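Local coordinates for fructooligosaccharide ABC transporter substrate-binding protein FusA (Streptococcus pneumoniae, PDB 5G5Y) that binds short- and long-chain fructooligosaccharides, preferring tetrasaccharides and larger, and delivers them to its membrane ABC transporter for import into the cell, at residues 62-67 / 307-312; 6-11 / 39-44; 230-235 / 457-462. All blocks are in the same frame, centred on the assembly; numbering follows the deposited sequence.

Contacts 1 and 2 are built on one four-stranded mixed sheet, ordered 34-41, 3-10, 61-63, 310-312, with contact 2 pairing its first two strands and contact 1 its last two. Their centres lie about 11 Å apart, and they meet where strands 3-10 and 61-63 run side by side, with Met8 O 2.7 Å from His63 N. Contact 2 is complete along the chain before contact 1 opens; contact 3 alternates with contact 1. It packs helices on the opposite side of the chain's centre, its centre about 44 and 49 Å from those of contacts 1 and 2. Substrate-binding Lys309 lies in contact 1, so the chain entering strand 310-312 contributes to the sugar site.

Contact 1 (62-67 / 307-312); sequences IHNDGA and RDKMVI
Ile62 and Val311 form an antiparallel hydrogen-bonded pair at the edge of the four-stranded mixed sheet, with strand 310-312 outermost. Ile62 N gives its hydrogen to Val311 O at 3.0 Å and Ile62 O takes that of Val311 N, while their side chains lie side by side, Val311 CG2 resting against CB, CG1 and CD1 of the isoleucine. His63 and Met310, the next, non-hydrogen-bonded pair, point to the other face; Met310 SD sits at the edge of the imidazole, 3.9 Å from His63 CD2, while the ring's ND1 is hydrogen-bonded to Thr9 OG1.

Where the pairing with strand 61-63 runs out, Lys309 and Met310 both face Phe119 in a classic beta bulge, and Lys309 O accepts a hydrogen bond from Asn64 N at 2.8 Å.

Lys309 is a substrate-binding residue, and its side chain can be followed outward. CB and CG leave the backbone, a bend at chi2 (-61°) turns the chain, and CD comes to lie 3.8 Å from Asn64 OD1 and near Gly66 N. The straighter outer part then carries NZ to a water that it shares with Asn64 OD1. Gly382 N also bonds that oxygen, while Ala10 O takes the amide nitrogen, so both ends of the Asn64 amide are held.

In the loop after strand 61-63, two carboxylates meet, Asp65 OD2 and Asp308 OD2 being 2.7 Å apart with their planes 72° to each other. Oxygens this close suggest that one acid carries a proton. Arg49 forms a salt bridge with the other oxygen of Asp65, and Trp75 and Leu72 of helix 69-77 pack nearby. Asp308 OD2 also accepts a hydrogen bond from Ala67 N, 3.2 Å away and above the carboxylate plane.

Contact 2 (6-11 / 39-44); sequences KFMTAS and TNYQSD
Strands 6-10 and 39-41 run parallel, their axes 4.6 Å apart at closest and 12° from alignment, as the two strands of a beta-alpha-beta crossover whose helix is 23-32. The parallel ladder is regular: Thr39 N bonds to Phe7 O, Thr9 N to Thr39 O and Tyr41 N to Thr9 O, followed by a weak bond from Ser11 N to Tyr41 O at 3.5 Å.

Met8, Thr39, Ala10 and Tyr41 share one face. The Met8 chain leaves with CG anti to the backbone N (chi1 -175°), which lays CG 3.8 Å from Tyr41 CE2. Its SD sits at the ring's edge, a Met-aromatic contact 5.1 Å from the centroid. Helix 45-55 covers this face: Arg49 and Asp52 touch Met8, and the Tyr41 hydroxyl is hydrogen-bonded to Asp52 and to a sulfate ion, probably from the crystallisation liquor.

On the other face Thr9 turns its methyl CG2 to Asn40 OD1, leaving OG1 to serve His63 of strand 61-63. Lys6 is exposed, and its NZ reaches Thr39 OG1 through a water.

Beyond the strands, Ser11 OG gathers the polar ends. Gln42 NE2 donates to it from 3.1 Å; the oxygen of the same amide is bonded to Lys17 NZ, and its nitrogen also to Ser15 O. Ser11 OG in turn donates to Asn40 OD1 at 2.7 Å, in the carbonyl plane and on a lone pair.

Contact 3 (230-235 / 457-462); sequences GVKFIR and GNIDTE
Ile459 points at helix 225-239 and is the central apolar residue of this contact, touching Val231 with its CD1 and Lys232 with its CG2. CD1 lies 3.8 Å from both CB and CG1 of Val231. The branch methyl CG2 sits 3.6 Å from Lys232 CG, where the lysine chain passes over it. Because Ile459 CG1 is anti to the backbone N (chi1 -168°), the long arm runs to Val231 while CG2 stays close to the main chain to meet the lysine.

Lys232 then continues past the isoleucine to its charged end. A bend at chi3 (75°) brings NZ to the carboxylate of Asp460, and the two side chains cross at about a right angle. The salt bridge is uneven: NZ bonds to Asp460 OD1 at 2.9 Å on its syn lone pair, and only weakly to OD2 at 3.3 Å. Asp460 is exposed, so this bridge lies on the solvent side of the Ile459 packing.

On the other side of Ile459, Arg235 lays its guanidinium over Gly457, whose CA is 3.8 Å above the plane and offset toward the rim. Glycine suits the positive phi of 106° here, and because it has no side chain its CA lets the flat group come close.

What positions that group is a second shell: Glu239, one turn further along the same helix, forms a salt bridge with Arg235 NE, and Ile454 O accepts a hydrogen bond from NH1. The contact thus joins helix 225-239 to the junction where helix 429-455 ends and helix 459-472 starts, with Trp453 of helix 429-455 touching both Val231 and Ile459, and helix 157-169 packing against Phe233.

Contact 1 (62-67 / 307-312)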
loop_
_atom_site.group_PDB
_atom_site.type_symbol
_atom_site.label_atom_id
_atom_site.label_comp_id
_atom_site.label_asym_id
_atom_site.label_seq_id
_atom_site.Cartn_x
_atom_site.Cartn_y
_atom_site.Cartn_z
ATOM N N ILE A 62 13.275 18.991 6.172
ATOM C CA ILE A 62 12.112 18.396 6.834
ATOM C C ILE A 62 12.267 16.890 6.583
ATOM O O ILE A 62 12.233 16.452 5.433
ATOM C CB ILE A 62 10.800 18.933 6.253
ATOM C CG1 ILE A 62 10.735 20.460 6.396
ATOM C CG2 ILE A 62 9.594 18.262 6.920
ATOM C CD1 ILE A 62 9.546 21.092 5.673
ATOM N N HIS A 63 12.463 16.143 7.666
ATOM C CA HIS A 63 12.750 14.715 7.690
ATOM C C HIS A 63 11.473 13.945 8.010
ATOM O O HIS A 63 10.697 14.348 8.872
ATOM C CB HIS A 63 13.822 14.490 8.724
ATOM C CG HIS A 63 14.150 13.074 9.020
ATOM N ND1 HIS A 63 13.492 12.358 9.981
ATOM C CD2 HIS A 63 15.130 12.268 8.553
ATOM C CE1 HIS A 63 14.019 11.149 10.075
ATOM N NE2 HIS A 63 15.028 11.076 9.232
ATOM N N ASN A 64 11.259 12.840 7.315
ATOM C CA ASN A 64 10.082 11.992 7.523
ATOM C C ASN A 64 8.799 12.746 7.208
ATOM O O ASN A 64 7.787 12.600 7.860
ATOM C CB ASN A 64 10.099 11.393 8.951
ATOM C CG ASN A 64 9.410 10.052 9.045
ATOM O OD1 ASN A 64 9.413 9.271 8.090
ATOM N ND2 ASN A 64 8.859 9.746 10.219
ATOM N N ASP A 65 8.861 13.519 6.145
ATOM C CA ASP A 65 7.871 14.528 5.816
ATOM C C ASP A 65 6.514 14.059 5.283
ATOM O O ASP A 65 5.484 14.720 5.556
ATOM C CB ASP A 65 8.469 15.459 4.755
ATOM C CG ASP A 65 7.565 16.682 4.446
ATOM O OD1 ASP A 65 6.673 17.072 5.287
ATOM O OD2 ASP A 65 7.766 17.243 3.353
ATOM N N GLY A 66 6.508 13.029 4.450
ATOM C CA GLY A 66 5.247 12.541 3.824
ATOM C C GLY A 66 4.304 13.507 3.075
ATOM O O GLY A 66 3.106 13.273 3.037
ATOM N N ALA A 67 4.808 14.555 2.446
ATOM C CA ALA A 67 3.923 15.525 1.782
ATOM C C ALA A 67 3.276 14.986 0.504
ATOM O O ALA A 67 3.834 14.102 -0.130
ATOM C CB ALA A 67 4.696 16.753 1.433
ATOM N N ARG A 307 7.118 9.356 -2.437
ATOM C CA ARG A 307 7.985 10.272 -3.134
ATOM C C ARG A 307 8.816 11.160 -2.193
ATOM O O ARG A 307 9.968 11.473 -2.499
ATOM C CB ARG A 307 7.173 11.203 -4.060
ATOM C CG ARG A 307 7.910 11.512 -5.334
ATOM C CD ARG A 307 7.102 12.299 -6.346
ATOM N NE ARG A 307 5.701 11.901 -6.468
ATOM C CZ ARG A 307 5.218 10.923 -7.233
ATOM N NH1 ARG A 307 6.016 10.175 -7.982
ATOM N NH2 ARG A 307 3.890 10.696 -7.232
ATOM N N ASP A 308 8.214 11.550 -1.067
ATOM C CA ASP A 308 8.824 12.493 -0.150
ATOM C C ASP A 308 8.870 12.016 1.290
ATOM O O ASP A 308 7.858 12.005 2.004
ATOM C CB ASP A 308 8.094 13.831 -0.238
ATOM C CG ASP A 308 8.479 14.779 0.856
ATOM O OD1 ASP A 308 9.652 14.745 1.363
ATOM O OD2 ASP A 308 7.589 15.587 1.201
ATOM N N LYS A 309 10.048 11.609 1.712
ATOM C CA LYS A 309 10.352 11.497 3.112
ATOM C C LYS A 309 11.467 12.438 3.558
ATOM O O LYS A 309 11.949 12.305 4.682
ATOM C CB LYS A 309 10.683 10.058 3.477
ATOM C CG LYS A 309 9.517 9.119 3.468
ATOM C CD LYS A 309 8.392 9.451 4.428
ATOM C CE LYS A 309 7.268 8.457 4.231
ATOM N NZ LYS A 309 6.420 8.406 5.431
ATOM N N MET A 310 11.893 13.352 2.692
ATOM C CA MET A 310 12.814 14.433 3.077
ATOM C C MET A 310 12.874 15.453 1.990
ATOM O O MET A 310 12.991 15.087 0.839
ATOM C CB MET A 310 14.226 13.929 3.300
ATOM C CG MET A 310 15.143 14.921 3.996
ATOM S SD MET A 310 16.051 14.079 5.281
ATOM C CE MET A 310 17.138 15.391 5.893
ATOM N N VAL A 311 12.763 16.733 2.357
ATOM C CA VAL A 311 12.997 17.860 1.469
ATOM C C VAL A 311 14.062 18.786 2.096
ATOM O O VAL A 311 14.264 18.795 3.300
ATOM C CB VAL A 311 11.734 18.669 1.188
ATOM C CG1 VAL A 311 10.704 17.859 0.408
ATOM C CG2 VAL A 311 11.097 19.209 2.462
ATOM N N ILE A 312 14.743 19.548 1.258
ATOM C CA ILE A 312 15.764 20.468 1.714
ATOM C C ILE A 312 15.221 21.873 1.476
ATOM O O ILE A 312 14.759 22.196 0.359
ATOM C CB ILE A 312 17.065 20.234 0.957
ATOM C CG1 ILE A 312 17.658 18.868 1.354
ATOM C CG2 ILE A 312 18.050 21.398 1.227
ATOM C CD1 ILE A 312 18.937 18.522 0.589
HETATM O O HOH W 1 7.990 7.316 7.152
HETATM O O HOH W 2 5.375 11.505 -0.158
#

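Contact 2 (6-11 / 39-44)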
loop_
_atom_site.group_PDB
_atom_site.type_symbol
_atom_site.label_atom_id
_atom_site.label_comp_id
_atom_site.label_asym_id
_atom_site.label_seq_id
_atom_site.Cartn_x
_atom_site.Cartn_y
_atom_site.Cartn_z
ATOM N N LYS A 6 19.798 21.557 11.537
ATOM C CA LYS A 6 18.475 21.581 12.190
ATOM C C LYS A 6 17.454 20.913 11.274
ATOM O O LYS A 6 17.213 21.403 10.179
ATOM C CB LYS A 6 17.981 23.004 12.444
ATOM C CG LYS A 6 18.766 23.750 13.498
ATOM C CD LYS A 6 18.307 25.208 13.639
ATOM C CE LYS A 6 16.835 25.378 14.035
ATOM N NZ LYS A 6 16.431 24.700 15.308
ATOM N N PHE A 7 16.858 19.829 11.750
ATOM C CA PHE A 7 15.860 19.077 10.994
ATOM C C PHE A 7 14.535 19.099 11.748
ATOM O O PHE A 7 14.500 18.778 12.936
ATOM C CB PHE A 7 16.252 17.596 10.845
ATOM C CG PHE A 7 17.423 17.324 9.923
ATOM C CD1 PHE A 7 17.930 18.277 9.048
ATOM C CD2 PHE A 7 17.946 16.032 9.853
ATOM C CE1 PHE A 7 18.988 17.979 8.194
ATOM C CE2 PHE A 7 19.009 15.743 9.016
ATOM C CZ PHE A 7 19.520 16.718 8.171
ATOM N N MET A 8 13.446 19.391 11.030
ATOM C CA MET A 8 12.091 19.096 11.531
ATOM C C MET A 8 11.816 17.630 11.232
ATOM O O MET A 8 12.245 17.115 10.178
ATOM C CB MET A 8 11.064 19.964 10.844
ATOM C CG MET A 8 9.624 19.820 11.368
ATOM S SD MET A 8 8.422 20.485 10.214
ATOM C CE MET A 8 8.964 22.145 9.964
ATOM N N THR A 9 11.143 16.937 12.141
ATOM C CA THR A 9 10.797 15.544 11.921
ATOM C C THR A 9 9.433 15.182 12.500
ATOM O O THR A 9 8.865 15.940 13.277
ATOM C CB THR A 9 11.907 14.599 12.457
ATOM O OG1 THR A 9 11.693 13.264 11.982
ATOM C CG2 THR A 9 11.998 14.597 13.979
ATOM N N ALA A 10 8.952 14.024 12.082
ATOM C CA ALA A 10 7.743 13.425 12.572
ATOM C C ALA A 10 8.115 12.081 13.216
ATOM O O ALA A 10 8.885 11.274 12.663
ATOM C CB ALA A 10 6.774 13.199 11.420
ATOM N N SER A 11 7.575 11.814 14.380
ATOM C CA SER A 11 7.792 10.524 15.039
ATOM C C SER A 11 6.578 10.113 15.834
ATOM O O SER A 11 5.694 10.911 16.102
ATOM C CB SER A 11 9.034 10.560 15.944
ATOM O OG SER A 11 8.859 11.456 17.039
ATOM N N THR A 39 13.531 19.266 15.561
ATOM C CA THR A 39 12.219 19.811 15.915
ATOM C C THR A 39 11.288 18.659 15.662
ATOM O O THR A 39 10.979 18.358 14.493
ATOM C CB THR A 39 11.845 21.050 15.063
ATOM O OG1 THR A 39 12.774 22.095 15.315
ATOM C CG2 THR A 39 10.439 21.568 15.395
ATOM N N ASN A 40 10.860 17.990 16.735
ATOM C CA ASN A 40 10.165 16.742 16.629
ATOM C C ASN A 40 8.682 16.884 16.940
ATOM O O ASN A 40 8.315 17.043 18.118
ATOM C CB ASN A 40 10.801 15.751 17.589
ATOM C CG ASN A 40 10.213 14.366 17.517
ATOM O OD1 ASN A 40 9.620 13.966 16.513
ATOM N ND2 ASN A 40 10.391 13.607 18.583
ATOM N N TYR A 41 7.842 16.795 15.903
ATOM C CA TYR A 41 6.388 16.859 16.083
ATOM C C TYR A 41 5.783 15.473 16.108
ATOM O O TYR A 41 5.869 14.724 15.133
ATOM C CB TYR A 41 5.761 17.722 15.012
ATOM C CG TYR A 41 6.229 19.148 15.011
ATOM C CD1 TYR A 41 6.315 19.906 16.200
ATOM C CD2 TYR A 41 6.533 19.791 13.808
ATOM C CE1 TYR A 41 6.726 21.225 16.173
ATOM C CE2 TYR A 41 6.950 21.100 13.755
ATOM C CZ TYR A 41 7.030 21.840 14.939
ATOM O OH TYR A 41 7.443 23.167 14.854
ATOM N N GLN A 42 5.186 15.121 17.241
ATOM C CA GLN A 42 4.713 13.783 17.483
ATOM C C GLN A 42 3.211 13.636 17.308
ATOM O O GLN A 42 2.692 12.550 17.457
ATOM C CB GLN A 42 5.175 13.331 18.865
ATOM C CG GLN A 42 6.695 13.230 18.902
ATOM C CD GLN A 42 7.245 12.586 20.137
ATOM O OE1 GLN A 42 7.165 13.175 21.196
ATOM N NE2 GLN A 42 7.879 11.430 20.005
ATOM N N SER A 43 2.527 14.723 16.978
ATOM C CA SER A 43 1.105 14.689 16.669
ATOM C C SER A 43 0.853 15.919 15.821
ATOM O O SER A 43 1.593 16.903 15.922
ATOM C CB SER A 43 0.268 14.737 17.966
ATOM O OG SER A 43 0.321 16.048 18.546
ATOM N N ASP A 44 -0.150 15.852 14.963
ATOM C CA ASP A 44 -0.521 16.957 14.077
ATOM C C ASP A 44 0.689 17.457 13.294
ATOM O O ASP A 44 0.852 18.649 13.096
ATOM C CB ASP A 44 -1.137 18.125 14.901
ATOM C CG ASP A 44 -2.475 18.619 14.354
ATOM O OD1 ASP A 44 -3.101 17.962 13.487
ATOM O OD2 ASP A 44 -2.924 19.699 14.812
HETATM O O HOH W 3 15.411 22.084 15.533
HETATM O O HOH W 4 4.028 12.977 13.899
#

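Contact 3 (230-235 / 457-462)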
loop_
_atom_site.group_PDB
_atom_site.type_symbol
_atom_site.label_atom_id
_atom_site.label_comp_id
_atom_site.label_asym_id
_atom_site.label_seq_id
_atom_site.Cartn_x
_atom_site.Cartn_y
_atom_site.Cartn_z
ATOM N N GLY A 230 -19.445 -9.026 -13.008
ATOM C CA GLY A 230 -19.044 -9.140 -11.624
ATOM C C GLY A 230 -20.115 -8.657 -10.681
ATOM O O GLY A 230 -20.437 -9.300 -9.683
ATOM N N VAL A 231 -20.667 -7.499 -10.983
ATOM C CA VAL A 231 -21.722 -6.940 -10.158
ATOM C C VAL A 231 -22.938 -7.876 -10.158
ATOM O O VAL A 231 -23.512 -8.132 -9.097
ATOM C CB VAL A 231 -22.115 -5.500 -10.588
ATOM C CG1 VAL A 231 -23.272 -5.005 -9.729
ATOM C CG2 VAL A 231 -20.950 -4.554 -10.439
ATOM N N LYS A 232 -23.281 -8.414 -11.320
ATOM C CA LYS A 232 -24.428 -9.316 -11.447
ATOM C C LYS A 232 -24.184 -10.575 -10.613
ATOM O O LYS A 232 -25.116 -11.109 -10.030
ATOM C CB LYS A 232 -24.695 -9.668 -12.889
ATOM C CG LYS A 232 -25.262 -8.478 -13.639
ATOM C CD LYS A 232 -25.439 -8.788 -15.105
ATOM C CE LYS A 232 -26.635 -9.693 -15.302
ATOM N NZ LYS A 232 -27.199 -9.519 -16.665
ATOM N N PHE A 233 -22.922 -10.977 -10.488
ATOM C CA PHE A 233 -22.584 -12.143 -9.643
ATOM C C PHE A 233 -22.822 -11.849 -8.155
ATOM O O PHE A 233 -23.476 -12.630 -7.453
ATOM C CB PHE A 233 -21.124 -12.605 -9.878
ATOM C CG PHE A 233 -20.696 -13.710 -8.962
ATOM C CD1 PHE A 233 -21.158 -15.018 -9.172
ATOM C CD2 PHE A 233 -19.833 -13.468 -7.907
ATOM C CE1 PHE A 233 -20.796 -16.041 -8.309
ATOM C CE2 PHE A 233 -19.450 -14.515 -7.044
ATOM C CZ PHE A 233 -19.918 -15.792 -7.260
ATOM N N ILE A 234 -22.342 -10.697 -7.670
ATOM C CA ILE A 234 -22.537 -10.347 -6.274
ATOM C C ILE A 234 -24.070 -10.172 -6.012
ATOM O O ILE A 234 -24.571 -10.607 -4.952
ATOM C CB ILE A 234 -21.739 -9.096 -5.866
ATOM C CG1 ILE A 234 -20.218 -9.277 -6.139
ATOM C CG2 ILE A 234 -21.962 -8.779 -4.380
ATOM C CD1 ILE A 234 -19.567 -10.459 -5.465
ATOM N N ARG A 235 -24.782 -9.580 -6.967
ATOM C CA ARG A 235 -26.277 -9.522 -6.891
ATOM C C ARG A 235 -26.944 -10.915 -6.719
ATOM O O ARG A 235 -27.873 -11.070 -5.932
ATOM C CB ARG A 235 -26.845 -8.795 -8.086
ATOM C CG ARG A 235 -28.361 -8.843 -8.203
ATOM C CD ARG A 235 -29.068 -8.179 -7.045
ATOM N NE ARG A 235 -30.528 -8.329 -7.167
ATOM C CZ ARG A 235 -31.420 -7.902 -6.272
ATOM N NH1 ARG A 235 -31.047 -7.276 -5.180
ATOM N NH2 ARG A 235 -32.718 -8.127 -6.476
ATOM N N GLY A 457 -30.819 -4.089 -7.171
ATOM C CA GLY A 457 -30.816 -4.712 -8.482
ATOM C C GLY A 457 -30.850 -3.683 -9.598
ATOM O O GLY A 457 -30.407 -2.532 -9.424
ATOM N N ASN A 458 -31.336 -4.114 -10.761
ATOM C CA ASN A 458 -31.634 -3.265 -11.950
ATOM C C ASN A 458 -30.415 -2.804 -12.790
ATOM O O ASN A 458 -30.532 -1.875 -13.581
ATOM C CB ASN A 458 -32.510 -2.042 -11.594
ATOM C CG ASN A 458 -33.299 -1.484 -12.799
ATOM O OD1 ASN A 458 -33.752 -2.227 -13.657
ATOM N ND2 ASN A 458 -33.479 -0.165 -12.847
ATOM N N ILE A 459 -29.266 -3.443 -12.639
ATOM C CA ILE A 459 -28.075 -3.026 -13.423
ATOM C C ILE A 459 -28.291 -3.066 -14.950
ATOM O O ILE A 459 -27.858 -2.144 -15.650
ATOM C CB ILE A 459 -26.783 -3.808 -13.053
ATOM C CG1 ILE A 459 -25.554 -3.115 -13.675
ATOM C CG2 ILE A 459 -26.869 -5.289 -13.419
ATOM C CD1 ILE A 459 -24.251 -3.708 -13.144
ATOM N N ASP A 460 -28.974 -4.084 -15.462
ATOM C CA ASP A 460 -29.125 -4.199 -16.929
ATOM C C ASP A 460 -29.725 -2.927 -17.536
ATOM O O ASP A 460 -29.216 -2.434 -18.532
ATOM C CB ASP A 460 -29.954 -5.421 -17.379
ATOM C CG ASP A 460 -29.235 -6.741 -17.165
ATOM O OD1 ASP A 460 -27.986 -6.776 -17.066
ATOM O OD2 ASP A 460 -29.934 -7.777 -17.082
ATOM N N THR A 461 -30.744 -2.361 -16.899
ATOM C CA THR A 461 -31.421 -1.197 -17.461
ATOM C C THR A 461 -30.678 0.110 -17.207
ATOM O O THR A 461 -30.754 1.038 -18.018
ATOM C CB THR A 461 -32.895 -1.147 -16.986
ATOM O OG1 THR A 461 -33.505 -2.362 -17.424
ATOM C CG2 THR A 461 -33.635 0.010 -17.596
ATOM N N GLU A 462 -29.929 0.167 -16.109
ATOM C CA GLU A 462 -29.296 1.391 -15.664
ATOM C C GLU A 462 -27.863 1.553 -16.195
ATOM O O GLU A 462 -27.300 2.648 -16.081
ATOM C CB GLU A 462 -29.249 1.409 -14.127
ATOM C CG GLU A 462 -30.621 1.538 -13.496
ATOM C CD GLU A 462 -30.607 1.664 -11.978
ATOM O OE1 GLU A 462 -29.516 1.856 -11.364
ATOM O OE2 GLU A 462 -31.729 1.638 -11.409
#